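Local coordinates for protein EmGH1 (Erythrobacter marinus, PDB 5Z87) that probably hydrolyses beta-glucosides, and perhaps xylosides or arabinofuranosides as well, as a family 3 glycoside hydrolase with a fibronectin-like domain, at residues P66-V71 against Y93-E98; A110-V115 against A125-E130; G253-Q258 against R753-K758; R435-V440 against F475-A480; T521-D526 against L569-T574. One frame throughout, in Å; residues are numbered along the deposited sequence.

Contact 1: residues P66-V71 against Y93-E98; sequences PRAADV and YSASLE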
# COMPACT_ATOMS: atom_id res chain seq x y z
N PRO A 66 20.61 -22.97 17.43
CA PRO A 66 21.36 -22.90 16.16
C PRO A 66 20.85 -23.95 15.18
O PRO A 66 20.00 -24.78 15.50
CB PRO A 66 22.80 -23.20 16.58
CG PRO A 66 22.62 -24.20 17.71
CD PRO A 66 21.36 -23.72 18.46
N ARG A 67 21.40 -23.90 13.98
CA ARG A 67 21.16 -24.96 13.02
C ARG A 67 21.79 -26.26 13.50
O ARG A 67 22.88 -26.26 14.08
CB ARG A 67 21.71 -24.58 11.65
CG ARG A 67 20.79 -24.96 10.51
CD ARG A 67 21.31 -24.48 9.17
NE ARG A 67 20.82 -23.14 8.89
CZ ARG A 67 19.68 -22.88 8.26
NH1 ARG A 67 19.30 -21.61 8.07
NH2 ARG A 67 18.92 -23.89 7.83
N ALA A 68 21.09 -27.36 13.25
CA ALA A 68 21.49 -28.66 13.79
C ALA A 68 22.85 -29.12 13.29
O ALA A 68 23.58 -29.79 14.03
CB ALA A 68 20.44 -29.71 13.43
N ALA A 69 23.22 -28.77 12.05
CA ALA A 69 24.26 -29.50 11.33
C ALA A 69 25.59 -29.53 12.10
O ALA A 69 26.25 -30.57 12.16
CB ALA A 69 24.47 -28.90 9.94
N ASP A 70 26.00 -28.39 12.66
CA ASP A 70 27.31 -28.33 13.32
C ASP A 70 27.30 -28.99 14.69
O ASP A 70 28.35 -29.46 15.15
CB ASP A 70 27.77 -26.88 13.46
CG ASP A 70 28.27 -26.31 12.16
OD1 ASP A 70 28.17 -27.00 11.12
OD2 ASP A 70 28.77 -25.17 12.18
N VAL A 71 26.15 -29.01 15.36
CA VAL A 71 26.02 -29.78 16.59
C VAL A 71 26.09 -31.27 16.28
O VAL A 71 26.78 -32.03 16.97
CB VAL A 71 24.71 -29.39 17.30
CG1 VAL A 71 24.56 -30.14 18.61
CG2 VAL A 71 24.66 -27.89 17.52
N TYR A 93 17.71 -26.53 14.77
CA TYR A 93 16.84 -26.33 13.62
C TYR A 93 17.35 -27.18 12.47
O TYR A 93 18.55 -27.15 12.16
CB TYR A 93 16.81 -24.85 13.22
CG TYR A 93 16.04 -24.57 11.95
CD1 TYR A 93 14.78 -25.11 11.74
CD2 TYR A 93 16.58 -23.75 10.97
CE1 TYR A 93 14.08 -24.82 10.58
CE2 TYR A 93 15.88 -23.45 9.81
CZ TYR A 93 14.64 -23.99 9.62
OH TYR A 93 13.96 -23.70 8.46
N SER A 94 16.44 -27.94 11.86
CA SER A 94 16.72 -28.63 10.60
C SER A 94 17.75 -29.75 10.77
O SER A 94 18.85 -29.70 10.21
CB SER A 94 17.18 -27.60 9.55
OG SER A 94 16.98 -28.09 8.24
N ALA A 95 17.39 -30.78 11.53
CA ALA A 95 18.25 -31.92 11.79
C ALA A 95 18.09 -33.03 10.77
O ALA A 95 18.89 -33.96 10.75
CB ALA A 95 17.97 -32.49 13.19
N SER A 96 17.07 -32.94 9.91
CA SER A 96 16.84 -33.97 8.91
C SER A 96 17.99 -34.05 7.91
O SER A 96 18.39 -35.15 7.50
CB SER A 96 15.53 -33.69 8.20
OG SER A 96 15.35 -32.28 8.09
N LEU A 97 18.54 -32.90 7.52
CA LEU A 97 19.67 -32.80 6.58
C LEU A 97 19.29 -33.52 5.29
O LEU A 97 18.17 -33.33 4.78
CB LEU A 97 20.95 -33.30 7.25
CG LEU A 97 21.34 -32.72 8.60
CD1 LEU A 97 22.56 -33.45 9.16
CD2 LEU A 97 21.62 -31.23 8.48
N GLU A 98 20.15 -34.37 4.73
CA GLU A 98 19.83 -35.10 3.51
C GLU A 98 19.42 -36.54 3.79
O GLU A 98 19.47 -37.38 2.89
CB GLU A 98 21.02 -35.06 2.54
CG GLU A 98 21.42 -33.64 2.11
CD GLU A 98 20.71 -33.20 0.83
OE1 GLU A 98 20.46 -31.97 0.67
OE2 GLU A 98 20.39 -34.06 -0.02
O HOH W 1 21.14 -27.95 9.98
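Arg67 and Tyr93 run side by side, their side chains pointing the same way, with the guanidinium and ring planes turned 54° apart. The bend at chi3 (-89°) of Arg67 sets its guanidinium beside the ring: NH2 comes 3.7 Å from CE2 of Tyr93, and CD2 of Tyr93 lies over one guanidinium face, off toward its rim. Trp314 takes a cation-pi contact from the same arginine. The phenol hydroxyl of Tyr93 is hydrogen-bonded to Glu130, and this tyrosine helps line the pocket in which a dithiothreitol molecule is bound. Between the backbones there is a single bridge: Tyr93 N gives a bond to Pro66 O at 3.0 Å, and Ala68 N gives one of 2.8 Å to Tyr93 O. The methyl of Ala68 points into the other segment, 3.7 Å from CB of Ala95, and farther along CB of Ala69 meets CD2 of Leu97 at 4.0 Å. A water takes a weak bond from Ala69 N and donates to Ser94 O. The contact joins the start of helix 68-73 to the end of strand 91-93, the first strand of the parallel, TIM-barrel-type sheet, with helix 101-116 packed against Ala95 and helix 75-81 against Pro66.

Contact 2: residues A110-V115 against A125-E130; sequences AMQQEV and AFVFEE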
# COMPACT_ATOMS: atom_id res chain seq x y z
N ALA A 110 21.27 -40.16 18.14
CA ALA A 110 22.68 -39.95 18.46
C ALA A 110 22.93 -38.53 18.97
O ALA A 110 23.64 -38.34 19.96
CB ALA A 110 23.54 -40.24 17.24
N MET A 111 22.34 -37.52 18.31
CA MET A 111 22.57 -36.14 18.72
C MET A 111 21.93 -35.85 20.07
O MET A 111 22.52 -35.18 20.91
CB MET A 111 22.03 -35.16 17.67
CG MET A 111 22.24 -33.67 18.00
SD MET A 111 20.94 -32.56 17.34
CE MET A 111 19.65 -32.88 18.54
N GLN A 112 20.71 -36.36 20.28
CA GLN A 112 20.04 -36.13 21.56
C GLN A 112 20.83 -36.74 22.71
O GLN A 112 20.88 -36.16 23.80
CB GLN A 112 18.63 -36.71 21.50
CG GLN A 112 17.68 -35.88 20.66
CD GLN A 112 17.19 -34.64 21.38
OE1 GLN A 112 17.97 -33.89 21.97
NE2 GLN A 112 15.88 -34.44 21.36
N GLN A 113 21.46 -37.90 22.49
CA GLN A 113 22.27 -38.53 23.52
C GLN A 113 23.45 -37.64 23.89
O GLN A 113 23.80 -37.52 25.07
CB GLN A 113 22.74 -39.91 23.03
CG GLN A 113 23.33 -40.85 24.08
CD GLN A 113 23.68 -42.24 23.50
OE1 GLN A 113 22.80 -42.98 23.03
NE2 GLN A 113 24.97 -42.59 23.52
N GLU A 114 24.05 -36.98 22.89
CA GLU A 114 25.10 -35.99 23.16
C GLU A 114 24.56 -34.81 23.96
O GLU A 114 25.26 -34.25 24.81
CB GLU A 114 25.70 -35.48 21.86
CG GLU A 114 26.38 -36.53 21.03
CD GLU A 114 27.76 -36.87 21.56
OE1 GLU A 114 28.23 -36.20 22.51
OE2 GLU A 114 28.37 -37.82 21.01
N VAL A 115 23.33 -34.40 23.66
CA VAL A 115 22.74 -33.28 24.38
C VAL A 115 22.42 -33.69 25.81
O VAL A 115 22.79 -33.02 26.77
CB VAL A 115 21.48 -32.79 23.64
CG1 VAL A 115 20.78 -31.70 24.43
CG2 VAL A 115 21.83 -32.32 22.23
N ALA A 125 17.09 -31.64 23.53
CA ALA A 125 16.84 -30.50 22.66
C ALA A 125 15.45 -30.56 22.04
O ALA A 125 14.92 -31.65 21.77
CB ALA A 125 17.90 -30.45 21.56
N PHE A 126 14.83 -29.39 21.84
CA PHE A 126 13.80 -29.30 20.82
C PHE A 126 14.47 -29.53 19.47
O PHE A 126 15.59 -29.07 19.23
CB PHE A 126 13.11 -27.92 20.83
CG PHE A 126 11.80 -27.90 21.60
CD1 PHE A 126 10.79 -28.81 21.32
CD2 PHE A 126 11.59 -26.98 22.61
CE1 PHE A 126 9.60 -28.80 22.03
CE2 PHE A 126 10.38 -26.96 23.33
CZ PHE A 126 9.39 -27.86 23.04
N VAL A 127 13.81 -30.29 18.61
CA VAL A 127 14.30 -30.57 17.26
C VAL A 127 13.27 -29.96 16.33
O VAL A 127 12.19 -30.54 16.13
CB VAL A 127 14.50 -32.07 17.00
CG1 VAL A 127 14.98 -32.31 15.57
CG2 VAL A 127 15.48 -32.65 18.00
N PHE A 128 13.57 -28.79 15.77
CA PHE A 128 12.59 -28.02 15.01
C PHE A 128 12.74 -28.31 13.52
O PHE A 128 13.85 -28.22 12.98
CB PHE A 128 12.76 -26.51 15.26
CG PHE A 128 12.33 -26.06 16.62
CD1 PHE A 128 11.00 -26.15 17.01
CD2 PHE A 128 13.25 -25.51 17.51
CE1 PHE A 128 10.58 -25.71 18.26
CE2 PHE A 128 12.84 -25.06 18.76
CZ PHE A 128 11.49 -25.19 19.14
N GLU A 129 11.64 -28.65 12.87
CA GLU A 129 11.63 -28.84 11.42
C GLU A 129 10.55 -27.95 10.82
O GLU A 129 9.81 -27.27 11.54
CB GLU A 129 11.42 -30.32 11.06
CG GLU A 129 12.52 -31.25 11.64
CD GLU A 129 13.83 -31.14 10.90
OE1 GLU A 129 14.85 -31.64 11.42
OE2 GLU A 129 13.87 -30.54 9.79
N GLU A 130 10.47 -27.92 9.49
CA GLU A 130 9.43 -27.18 8.78
C GLU A 130 8.35 -28.15 8.33
O GLU A 130 8.67 -29.22 7.81
CB GLU A 130 9.99 -26.44 7.56
CG GLU A 130 11.14 -25.52 7.86
CD GLU A 130 10.71 -24.20 8.49
OE1 GLU A 130 11.60 -23.38 8.81
OE2 GLU A 130 9.48 -23.99 8.66
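Ala125 N donates to Gln112 OE1 at 2.9 Å, arriving in the plane of the side-chain amide and on a lone pair of the oxygen. The same amide returns a second bond: Gln112 NE2 reaches Ala125 O at 3.0 Å, again on a lone pair, though this acceptor sits 21° out of the glutamine's amide plane. One side chain therefore reads both the N-H and the C=O of a single residue, and the two bonds together fix the rotation of the amide. The glutamine gets there by folding at chi2 (-78°), which carries its end from the flank of the helix across to the other segment. The helix is 101-116 and the strand 126-129, the last two elements of a beta-alpha-beta unit begun by strand 91-93 in the TIM-barrel-type N-terminal domain, and Ala125 is the residue just ahead of the strand. Apolar side chains pack beside these bonds. CE of Met111 lies 4.2 Å from CG2 of Val127 and also touches CB of Ala125, while NE2 of Gln112 passes 3.8 Å from the same valine methyl. On the next turn of the helix Val115 brings CG1 to 4.3 Å from CB of Ala125. Gln175 also packs on Gln112 and gives Ala125 O a weak hydrogen bond. At the far end of the strand segment, Glu130 hydrogen-bonds the bound dithiothreitol through OE1.

Contact 3: residues G253-Q258 against R753-K758; sequences GPVEMQ and RDADGK. With EDO (1,2-ethanediol), chain K.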
# COMPACT_ATOMS: atom_id res chain seq x y z
N GLY A 253 -2.96 -0.23 11.38
CA GLY A 253 -3.53 0.44 12.52
C GLY A 253 -3.95 -0.56 13.59
O GLY A 253 -4.05 -1.77 13.32
N PRO A 254 -4.18 -0.08 14.81
CA PRO A 254 -4.52 -1.02 15.91
C PRO A 254 -5.86 -1.72 15.72
O PRO A 254 -5.97 -2.89 16.09
CB PRO A 254 -4.52 -0.13 17.16
CG PRO A 254 -4.64 1.29 16.63
CD PRO A 254 -3.94 1.29 15.31
N VAL A 255 -6.87 -1.07 15.14
CA VAL A 255 -8.13 -1.77 14.94
C VAL A 255 -8.01 -2.79 13.81
O VAL A 255 -8.48 -3.93 13.94
CB VAL A 255 -9.26 -0.75 14.68
CG1 VAL A 255 -10.56 -1.48 14.43
CG2 VAL A 255 -9.39 0.20 15.87
N GLU A 256 -7.38 -2.39 12.71
CA GLU A 256 -7.05 -3.34 11.65
C GLU A 256 -6.27 -4.54 12.21
O GLU A 256 -6.60 -5.69 11.94
CB GLU A 256 -6.24 -2.62 10.57
CG GLU A 256 -5.79 -3.52 9.42
CD GLU A 256 -4.81 -2.82 8.47
OE1 GLU A 256 -4.29 -1.75 8.84
OE2 GLU A 256 -4.56 -3.34 7.36
N MET A 257 -5.25 -4.27 13.04
CA MET A 257 -4.47 -5.35 13.63
C MET A 257 -5.35 -6.30 14.45
O MET A 257 -5.21 -7.53 14.35
CB MET A 257 -3.36 -4.76 14.50
CG MET A 257 -2.58 -5.80 15.27
SD MET A 257 -1.49 -6.82 14.25
CE MET A 257 -0.20 -5.68 13.82
N GLN A 258 -6.30 -5.76 15.20
CA GLN A 258 -7.17 -6.57 16.04
C GLN A 258 -8.17 -7.40 15.23
O GLN A 258 -8.53 -8.51 15.65
CB GLN A 258 -7.92 -5.68 17.04
CG GLN A 258 -7.09 -5.27 18.26
CD GLN A 258 -6.82 -6.44 19.21
OE1 GLN A 258 -7.58 -7.40 19.24
NE2 GLN A 258 -5.75 -6.36 19.98
N ARG A 753 -13.43 -5.65 17.45
CA ARG A 753 -12.54 -5.35 18.56
C ARG A 753 -11.97 -3.95 18.42
O ARG A 753 -11.55 -3.55 17.33
CB ARG A 753 -11.41 -6.38 18.62
CG ARG A 753 -11.93 -7.78 18.89
CD ARG A 753 -10.83 -8.70 19.39
NE ARG A 753 -11.37 -10.03 19.61
CZ ARG A 753 -11.85 -10.45 20.78
NH1 ARG A 753 -11.82 -9.66 21.84
NH2 ARG A 753 -12.35 -11.67 20.88
N ASP A 754 -11.96 -3.19 19.53
CA ASP A 754 -11.40 -1.85 19.51
C ASP A 754 -9.87 -1.93 19.55
O ASP A 754 -9.28 -3.01 19.52
CB ASP A 754 -11.97 -0.99 20.64
CG ASP A 754 -11.51 -1.43 22.05
OD1 ASP A 754 -10.45 -2.07 22.23
OD2 ASP A 754 -12.23 -1.09 23.01
N ALA A 755 -9.21 -0.77 19.64
CA ALA A 755 -7.75 -0.76 19.56
C ALA A 755 -7.10 -1.50 20.72
O ALA A 755 -5.93 -1.89 20.60
CB ALA A 755 -7.23 0.69 19.49
N ASP A 756 -7.83 -1.74 21.81
CA ASP A 756 -7.31 -2.48 22.96
C ASP A 756 -7.66 -3.96 22.94
O ASP A 756 -7.22 -4.70 23.82
CB ASP A 756 -7.83 -1.86 24.26
CG ASP A 756 -7.52 -0.38 24.36
OD1 ASP A 756 -6.40 0.01 23.97
OD2 ASP A 756 -8.40 0.39 24.83
N GLY A 757 -8.44 -4.42 21.96
CA GLY A 757 -8.86 -5.81 21.91
C GLY A 757 -10.21 -6.10 22.53
O GLY A 757 -10.60 -7.27 22.61
N LYS A 758 -10.93 -5.07 22.95
CA LYS A 758 -12.22 -5.25 23.59
C LYS A 758 -13.30 -5.41 22.54
O LYS A 758 -13.43 -4.58 21.63
CB LYS A 758 -12.51 -4.06 24.50
CG LYS A 758 -13.78 -4.15 25.33
CD LYS A 758 -14.14 -2.76 25.84
CE LYS A 758 -15.45 -2.76 26.59
NZ LYS A 758 -15.97 -1.37 26.76
C1 EDO K . -8.47 -8.48 24.98
O1 EDO K . -8.61 -7.07 25.23
C2 EDO K . -9.29 -9.23 26.02
O2 EDO K . -10.60 -9.51 25.51
O HOH W 2 -3.97 -3.43 18.48
O HOH W 3 -4.25 -3.94 21.04
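Gln258 of helix 254-261 lies against the type I turn from Asp754 to Gly757, overlapped by an Asx turn in which Asp754 OD1 accepts from Asp756 N, and the contact joins the N-terminal domain of the family 3 fold to the fibronectin type III-like domain. The glutamine CB sits 3.9 Å from CB of Arg753. CG comes to 3.4 Å from Asp754 O. A bend at chi2 (-71°) then lays the amide along Gly757, so that CD is 3.4 Å from the glycine CA. OE1 touches that same CA and also CD of Arg753, whose extended chain crosses the glutamine at about a right angle. NE2 ends on a water, at 3.0 Å, which in turn donates to Ala755 O. With alanine in place of Gln258, the water-mediated tie to Ala755 O would probably be lost and a gap would open beside Gly757 and Arg753. Nearer the start of the helix, CB of Pro254 meets CB of Ala755 at 3.7 Å, and the methyls of Val255 rest on the backbone of Arg753 and Ala755. The helix's first turn also faces the second subunit, whose Asp285 accepts from the backbone N of Val255 and of Glu256. The loop holds its own shape: Arg753 NH1 bonds Gly757 O at 2.8 Å, close to the guanidinium plane, while Asp756 N and Lys758 N reach Asp754 OD1 from opposite faces of its carboxylate.

Contact 4: residues R435-V440 against F475-A480; sequences RKMLVV and FEVEYA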
# COMPACT_ATOMS: atom_id res chain seq x y z
N ARG A 435 -8.36 -39.03 -28.93
CA ARG A 435 -7.40 -39.88 -29.62
C ARG A 435 -5.95 -39.50 -29.32
O ARG A 435 -5.18 -40.36 -28.89
CB ARG A 435 -7.64 -39.85 -31.14
CG ARG A 435 -6.39 -40.22 -31.95
CD ARG A 435 -6.66 -40.45 -33.45
NE ARG A 435 -6.30 -39.29 -34.28
CZ ARG A 435 -5.07 -38.77 -34.40
NH1 ARG A 435 -4.04 -39.30 -33.75
NH2 ARG A 435 -4.88 -37.72 -35.18
N LYS A 436 -5.56 -38.25 -29.52
CA LYS A 436 -4.17 -37.85 -29.31
C LYS A 436 -4.12 -36.50 -28.61
O LYS A 436 -4.47 -35.47 -29.21
CB LYS A 436 -3.41 -37.80 -30.64
CG LYS A 436 -1.90 -37.73 -30.47
CD LYS A 436 -1.20 -37.62 -31.82
CE LYS A 436 0.29 -37.88 -31.68
NZ LYS A 436 1.10 -36.64 -31.85
N MET A 437 -3.66 -36.49 -27.36
CA MET A 437 -3.60 -35.29 -26.54
C MET A 437 -2.17 -34.79 -26.43
O MET A 437 -1.27 -35.56 -26.09
CB MET A 437 -4.17 -35.56 -25.15
CG MET A 437 -3.83 -34.49 -24.13
SD MET A 437 -4.15 -35.00 -22.44
CE MET A 437 -5.90 -35.33 -22.41
N LEU A 438 -1.96 -33.50 -26.72
CA LEU A 438 -0.69 -32.84 -26.49
C LEU A 438 -0.68 -32.23 -25.09
O LEU A 438 -1.55 -31.41 -24.77
CB LEU A 438 -0.44 -31.75 -27.52
CG LEU A 438 0.74 -30.82 -27.21
CD1 LEU A 438 2.07 -31.56 -27.32
CD2 LEU A 438 0.74 -29.59 -28.10
N VAL A 439 0.28 -32.63 -24.26
CA VAL A 439 0.51 -32.02 -22.95
C VAL A 439 1.75 -31.15 -23.08
O VAL A 439 2.84 -31.66 -23.35
CB VAL A 439 0.68 -33.09 -21.86
CG1 VAL A 439 0.92 -32.45 -20.50
CG2 VAL A 439 -0.55 -33.99 -21.81
N VAL A 440 1.58 -29.84 -22.90
CA VAL A 440 2.60 -28.86 -23.26
C VAL A 440 2.67 -27.75 -22.22
O VAL A 440 1.65 -27.34 -21.65
CB VAL A 440 2.31 -28.28 -24.66
CG1 VAL A 440 0.85 -27.90 -24.75
CG2 VAL A 440 3.18 -27.07 -24.96
N PHE A 475 -6.05 -43.84 -25.24
CA PHE A 475 -5.71 -42.77 -26.16
C PHE A 475 -4.25 -42.41 -25.97
O PHE A 475 -3.62 -42.83 -25.00
CB PHE A 475 -6.64 -41.55 -25.99
CG PHE A 475 -6.51 -40.84 -24.67
CD1 PHE A 475 -5.55 -39.85 -24.49
CD2 PHE A 475 -7.37 -41.13 -23.63
CE1 PHE A 475 -5.44 -39.19 -23.28
CE2 PHE A 475 -7.26 -40.47 -22.42
CZ PHE A 475 -6.29 -39.50 -22.25
N GLU A 476 -3.73 -41.63 -26.91
CA GLU A 476 -2.31 -41.31 -26.98
C GLU A 476 -2.03 -39.94 -26.37
O GLU A 476 -2.89 -39.05 -26.36
CB GLU A 476 -1.85 -41.33 -28.44
CG GLU A 476 -0.35 -41.24 -28.63
CD GLU A 476 0.04 -41.29 -30.09
OE1 GLU A 476 1.03 -40.63 -30.47
OE2 GLU A 476 -0.66 -42.00 -30.86
N VAL A 477 -0.80 -39.78 -25.88
CA VAL A 477 -0.32 -38.53 -25.30
C VAL A 477 1.03 -38.21 -25.91
O VAL A 477 1.92 -39.08 -25.95
CB VAL A 477 -0.22 -38.63 -23.76
CG1 VAL A 477 0.84 -37.66 -23.22
CG2 VAL A 477 -1.57 -38.37 -23.12
N GLU A 478 1.20 -36.99 -26.40
CA GLU A 478 2.51 -36.47 -26.72
C GLU A 478 2.82 -35.28 -25.83
O GLU A 478 1.92 -34.65 -25.28
CB GLU A 478 2.64 -36.08 -28.20
CG GLU A 478 4.09 -36.06 -28.67
CD GLU A 478 4.23 -36.19 -30.17
OE1 GLU A 478 3.35 -36.84 -30.80
OE2 GLU A 478 5.21 -35.65 -30.73
N TYR A 479 4.11 -34.98 -25.69
CA TYR A 479 4.57 -33.94 -24.80
C TYR A 479 5.47 -33.00 -25.58
O TYR A 479 6.30 -33.43 -26.38
CB TYR A 479 5.34 -34.51 -23.60
CG TYR A 479 6.27 -33.50 -22.94
CD1 TYR A 479 5.77 -32.46 -22.16
CD2 TYR A 479 7.64 -33.58 -23.11
CE1 TYR A 479 6.62 -31.54 -21.57
CE2 TYR A 479 8.49 -32.66 -22.53
CZ TYR A 479 7.98 -31.64 -21.75
OH TYR A 479 8.83 -30.73 -21.16
N ALA A 480 5.30 -31.71 -25.33
CA ALA A 480 6.19 -30.68 -25.82
C ALA A 480 6.51 -29.72 -24.68
O ALA A 480 5.66 -29.43 -23.84
CB ALA A 480 5.57 -29.92 -27.01
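Strands 436-440 and 476-480 run parallel, their axes 4.6 Å apart at the closest and 26° from aligned, with Lys436 level with Glu476 and Val440 level with Ala480. The bonds alternate in the parallel manner: Met437 N and Val439 N give to Glu476 O and Glu478 O, and Glu476, Glu478 and Ala480 give back to Arg435, Met437 and Val439. Helix 462-473 makes the crossover of this beta-alpha-beta unit in the C-terminal domain and covers the face of Met437, Val439, Val477 and Tyr479. There CE of Met437 reaches 4.0 Å to CE1 of Phe475, and Val439 CG2 touches Val477 CG1. Helix 508-522 packs on the other face, where CD1 of Leu438 lies 3.9 Å from CB of Ala480. At the start of that face Lys436 swings its CG anti to the backbone N (chi1 -166°) and runs alongside Glu476, whose OE1 comes 3.1 Å from CE. Its NZ goes on to form a salt bridge with Glu478 OE1, modelled at a suspiciously short 2.5 Å, and another with Asp524. A methionine in place of Lys436 would probably leave Glu478 and Asp524 without their shared counter-charge. Glu476 OE1 stands 4.2 Å from NZ, too far for a salt bridge, so three acids gather round one ammonium, which probably favours its protonated form and offsets their mutual repulsion.

Contact 5: residues T521-D526 against L569-T574; sequences TAQDCD and LALGKT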
# COMPACT_ATOMS: atom_id res chain seq x y z
N THR A 521 3.96 -30.04 -33.38
CA THR A 521 3.50 -31.25 -32.70
C THR A 521 1.99 -31.26 -32.48
O THR A 521 1.37 -32.33 -32.43
CB THR A 521 4.23 -31.38 -31.36
OG1 THR A 521 5.64 -31.23 -31.57
CG2 THR A 521 3.94 -32.71 -30.69
N ALA A 522 1.38 -30.08 -32.36
CA ALA A 522 -0.04 -30.00 -32.03
C ALA A 522 -0.96 -30.28 -33.22
O ALA A 522 -2.15 -30.55 -33.01
CB ALA A 522 -0.35 -28.62 -31.45
N GLN A 523 -0.43 -30.26 -34.45
CA GLN A 523 -1.28 -30.35 -35.64
C GLN A 523 -2.07 -31.65 -35.68
O GLN A 523 -3.22 -31.66 -36.12
CB GLN A 523 -0.43 -30.20 -36.90
CG GLN A 523 0.39 -28.92 -36.95
CD GLN A 523 -0.47 -27.67 -37.10
OE1 GLN A 523 -1.68 -27.75 -37.37
NE2 GLN A 523 0.15 -26.50 -36.92
N ASP A 524 -1.48 -32.75 -35.21
CA ASP A 524 -2.15 -34.04 -35.23
C ASP A 524 -2.88 -34.36 -33.93
O ASP A 524 -3.45 -35.46 -33.80
CB ASP A 524 -1.13 -35.15 -35.55
CG ASP A 524 0.19 -34.96 -34.82
OD1 ASP A 524 0.33 -35.46 -33.69
OD2 ASP A 524 1.08 -34.30 -35.39
N CYS A 525 -2.92 -33.43 -32.98
CA CYS A 525 -3.57 -33.67 -31.69
C CYS A 525 -4.95 -33.04 -31.68
O CYS A 525 -5.12 -31.89 -32.11
CB CYS A 525 -2.71 -33.11 -30.56
SG CYS A 525 -1.03 -33.82 -30.51
N ASP A 526 -5.94 -33.79 -31.20
CA ASP A 526 -7.29 -33.25 -31.08
C ASP A 526 -7.54 -32.51 -29.78
O ASP A 526 -8.49 -31.72 -29.70
CB ASP A 526 -8.34 -34.36 -31.23
CG ASP A 526 -7.94 -35.64 -30.54
OD1 ASP A 526 -6.79 -36.06 -30.74
OD2 ASP A 526 -8.77 -36.22 -29.80
N LEU A 569 -3.80 -21.76 -29.13
CA LEU A 569 -5.23 -21.51 -29.22
C LEU A 569 -5.64 -21.21 -30.66
O LEU A 569 -6.74 -21.59 -31.08
CB LEU A 569 -5.61 -20.36 -28.28
CG LEU A 569 -5.65 -20.73 -26.79
CD1 LEU A 569 -5.66 -19.50 -25.90
CD2 LEU A 569 -6.82 -21.62 -26.48
N ALA A 570 -4.76 -20.57 -31.42
CA ALA A 570 -5.09 -20.20 -32.80
C ALA A 570 -5.31 -21.43 -33.68
O ALA A 570 -5.91 -21.30 -34.75
CB ALA A 570 -3.98 -19.32 -33.37
N LEU A 571 -4.86 -22.61 -33.25
CA LEU A 571 -5.06 -23.83 -34.01
C LEU A 571 -6.51 -24.30 -34.00
O LEU A 571 -6.88 -25.14 -34.83
CB LEU A 571 -4.15 -24.94 -33.46
CG LEU A 571 -2.66 -24.58 -33.38
CD1 LEU A 571 -1.81 -25.80 -33.08
CD2 LEU A 571 -2.19 -23.90 -34.65
N GLY A 572 -7.33 -23.81 -33.08
CA GLY A 572 -8.74 -24.17 -33.09
C GLY A 572 -9.07 -25.55 -32.56
O GLY A 572 -10.22 -25.99 -32.72
N LYS A 573 -8.13 -26.24 -31.92
CA LYS A 573 -8.44 -27.51 -31.29
C LYS A 573 -9.05 -27.30 -29.91
O LYS A 573 -9.07 -26.19 -29.37
CB LYS A 573 -7.18 -28.37 -31.20
CG LYS A 573 -6.67 -28.86 -32.54
CD LYS A 573 -5.21 -28.46 -32.75
CE LYS A 573 -4.74 -28.80 -34.16
NZ LYS A 573 -5.04 -30.21 -34.52
N THR A 574 -9.57 -28.39 -29.34
CA THR A 574 -10.00 -28.39 -27.95
C THR A 574 -8.81 -28.09 -27.04
O THR A 574 -7.87 -28.89 -26.97
CB THR A 574 -10.64 -29.73 -27.59
OG1 THR A 574 -11.62 -30.05 -28.58
CG2 THR A 574 -11.32 -29.68 -26.23
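Lys573 lays its aliphatic chain over the carbonyl oxygen of Cys525, with CG 3.4 Å and CD 3.5 Å from that oxygen, and brings its ammonium to the turn from Ala522 to Cys525. There NZ is gripped by backbone oxygens: Gln523 O at 2.8 Å, met from above its carbonyl plane, Cys525 O at 2.9 Å, and Ala522 O in a weaker bond of 3.3 Å. Bends at chi2 (125°) and chi4 (-51°) curl the chain so that NZ can face all of them. This type I turn leads from helix 508-522 into strand 527-533 of the C-terminal domain's sheet, and the positive charge probably complements the partly negative carbonyl end of that helix. The opposing segment comes off helix 561-569 through a turn from Leu569 to Gly572 and passes into strand 574-580, the neighbour of 527-533. Alongside, CD1 of Leu571 packs 3.6 Å from CB of Ala522, and its CD2 lies near NE2 of Gln523, the two side chains crossing at about a right angle. On the strand side, CB of Thr574 sits 3.6 Å from Asp526 O, while the carboxylate of Asp526 is taken up by the backbone N-H groups of Arg435 and Lys436.

In the fold
From the N terminus, contacts 1 and 2 each close a short loop in the N-terminal domain, one after the other; their centres are 9 Å apart and they touch, Ala95 N reaching Glu129 OE1. Contact 3 then opens at 253-258 and does not close until 753-758, joining the N-terminal domain to the fibronectin-like one. Within this long loop lie contacts 4 and 5, in series in the C-terminal domain and on the opposite side of the chain's centre from contact 3, their centres about 55 and 56 Å from that of contact 3. Strand 476-480 of contact 4 is followed by helix 508-522 of contact 5, and the two contacts touch around Lys436. None of the loops cross.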